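Local coordinates for putative nisin-resistance protein (Streptococcus agalactiae 515, PDB 4Y68) that probably confers resistance to the lantibiotic nisin as a lipoprotein peptidase of family S41 that recognises and cleaves the peptide, at residues N257-L262 with R267-T272. Sequence-based numbering, arbitrary orientation.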
loop_
_atom_site.group_PDB
_atom_site.type_symbol
_atom_site.label_atom_id
_atom_site.label_comp_id
_atom_site.label_asym_id
_atom_site.label_seq_id
_atom_site.Cartn_x
_atom_site.Cartn_y
_atom_site.Cartn_z
ATOM N N ASN A 257 -1.813 -1.815 6.963
ATOM C CA ASN A 257 -1.332 -3.066 7.545
ATOM C C ASN A 257 0.023 -2.920 8.216
ATOM O O ASN A 257 0.820 -2.044 7.864
ATOM C CB ASN A 257 -1.210 -4.167 6.491
ATOM C CG ASN A 257 -2.551 -4.613 5.949
ATOM O OD1 ASN A 257 -3.601 -4.328 6.532
ATOM N ND2 ASN A 257 -2.521 -5.317 4.814
ATOM N N GLU A 258 0.270 -3.793 9.183
ATOM C CA GLU A 258 1.603 -3.966 9.739
ATOM C C GLU A 258 1.996 -5.400 9.419
ATOM O O GLU A 258 1.139 -6.288 9.401
ATOM C CB GLU A 258 1.629 -3.680 11.241
ATOM C CG GLU A 258 1.079 -2.287 11.610
ATOM C CD GLU A 258 0.934 -2.055 13.124
ATOM O OE1 GLU A 258 1.168 -2.994 13.908
ATOM O OE2 GLU A 258 0.576 -0.922 13.534
ATOM N N THR A 259 3.271 -5.630 9.119
ATOM C CA THR A 259 3.672 -6.939 8.641
ATOM C C THR A 259 4.679 -7.544 9.600
ATOM O O THR A 259 5.649 -6.893 9.978
ATOM C CB THR A 259 4.256 -6.861 7.212
ATOM O OG1 THR A 259 3.236 -6.412 6.308
ATOM C CG2 THR A 259 4.748 -8.234 6.756
ATOM N N PHE A 260 4.429 -8.791 9.991
ATOM C CA PHE A 260 5.217 -9.472 11.015
ATOM C C PHE A 260 5.927 -10.680 10.413
ATOM O O PHE A 260 5.284 -11.557 9.824
ATOM C CB PHE A 260 4.322 -9.879 12.194
ATOM C CG PHE A 260 3.616 -8.715 12.838
ATOM C CD1 PHE A 260 4.203 -8.032 13.895
ATOM C CD2 PHE A 260 2.383 -8.274 12.351
ATOM C CE1 PHE A 260 3.567 -6.936 14.464
ATOM C CE2 PHE A 260 1.732 -7.191 12.922
ATOM C CZ PHE A 260 2.326 -6.516 13.974
ATOM N N MET A 261 7.255 -10.686 10.501
ATOM C CA MET A 261 8.052 -11.782 9.948
ATOM C C MET A 261 8.017 -12.946 10.911
ATOM O O MET A 261 8.440 -12.820 12.059
ATOM C CB MET A 261 9.498 -11.364 9.691
ATOM C CG MET A 261 9.637 -10.023 8.975
ATOM S SD MET A 261 8.797 -9.939 7.382
ATOM C CE MET A 261 8.677 -8.164 7.164
ATOM N N LEU A 262 7.516 -14.075 10.441
ATOM C CA LEU A 262 7.365 -15.246 11.299
ATOM C C LEU A 262 8.630 -16.104 11.284
ATOM O O LEU A 262 9.542 -15.875 10.488
ATOM C CB LEU A 262 6.148 -16.051 10.855
ATOM C CG LEU A 262 4.886 -15.190 10.823
ATOM C CD1 LEU A 262 3.715 -15.974 10.261
ATOM C CD2 LEU A 262 4.585 -14.674 12.234
ATOM N N ARG A 267 5.205 -14.398 6.292
ATOM C CA ARG A 267 4.782 -13.072 6.760
ATOM C C ARG A 267 3.311 -13.001 7.141
ATOM O O ARG A 267 2.447 -13.410 6.368
ATOM C CB ARG A 267 5.022 -12.015 5.685
ATOM C CG ARG A 267 6.419 -11.871 5.222
ATOM C CD ARG A 267 6.526 -10.583 4.402
ATOM N NE ARG A 267 7.890 -10.335 3.942
ATOM C CZ ARG A 267 8.199 -9.489 2.962
ATOM N NH1 ARG A 267 7.234 -8.809 2.342
ATOM N NH2 ARG A 267 9.475 -9.327 2.601
ATOM N N LEU A 268 3.027 -12.451 8.313
ATOM C CA LEU A 268 1.673 -12.088 8.681
ATOM C C LEU A 268 1.449 -10.620 8.338
ATOM O O LEU A 268 2.035 -9.748 8.968
ATOM C CB LEU A 268 1.417 -12.346 10.171
ATOM C CG LEU A 268 0.145 -11.726 10.789
ATOM C CD1 LEU A 268 -1.135 -12.339 10.241
ATOM C CD2 LEU A 268 0.148 -11.817 12.322
ATOM N N ALA A 269 0.628 -10.367 7.315
ATOM C CA ALA A 269 0.147 -9.035 6.989
ATOM C C ALA A 269 -1.143 -8.750 7.754
ATOM O O ALA A 269 -2.187 -9.292 7.427
ATOM C CB ALA A 269 -0.091 -8.901 5.499
ATOM N N LEU A 270 -1.071 -7.876 8.743
ATOM C CA LEU A 270 -2.186 -7.657 9.678
ATOM C C LEU A 270 -2.754 -6.235 9.613
ATOM O O LEU A 270 -2.006 -5.261 9.713
ATOM C CB LEU A 270 -1.723 -7.963 11.112
ATOM C CG LEU A 270 -2.754 -7.868 12.234
ATOM C CD1 LEU A 270 -3.953 -8.762 11.914
ATOM C CD2 LEU A 270 -2.132 -8.291 13.560
ATOM N N THR A 271 -4.073 -6.110 9.474
ATOM C CA THR A 271 -4.684 -4.791 9.361
ATOM C C THR A 271 -4.807 -4.151 10.731
ATOM O O THR A 271 -5.339 -4.761 11.661
ATOM C CB THR A 271 -6.057 -4.880 8.692
ATOM O OG1 THR A 271 -5.904 -5.493 7.406
ATOM C CG2 THR A 271 -6.667 -3.506 8.535
ATOM N N THR A 272 -4.306 -2.933 10.875
ATOM C CA THR A 272 -4.218 -2.329 12.201
ATOM C C THR A 272 -4.759 -0.908 12.240
ATOM O O THR A 272 -4.912 -0.333 13.299
ATOM C CB THR A 272 -2.768 -2.312 12.689
ATOM O OG1 THR A 272 -1.983 -1.547 11.767
ATOM C CG2 THR A 272 -2.221 -3.728 12.739
#
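E258 and L270 form one hydrogen-bonded pair of an antiparallel beta hairpin, and F260 and L268 form the next. Each pair exchanges two backbone bonds; that from E258 N to L270 O is 2.8 Å. CA-H...O contacts run from residues of the non-hydrogen-bonded pairs to carbonyls of the hydrogen-bonded ones, as from T259 CA to L268 O at 3.3 Å.

One side-chain bond closes the row at N257. T271 OG1 donates to N257 OD1 at 2.7 Å, tilted 28° from the amide plane. S91 also bonds T271 OG1, and the backbone O of H90 takes N257 ND2, which fixes the amide's rotation.

Apolar contacts lie on the face of F260, L268 and L270. The F260 ring turns its edge to L270, with CE2 4.0 Å from L270 CB. L262 CD1 reaches L268 CB at 4.3 Å.

On the other face M261 and R267 run side by side. M261 bends at chi2 (-58°), bringing SD within 3.6 Å of R267 NE and CE over one guanidinium face.

The hairpin lies within the S41 family region. Strand 92-94 pairs with the far edge of strand 267-276. Helix 32-46 covers the F260 face, where R46 forms a salt bridge with E258.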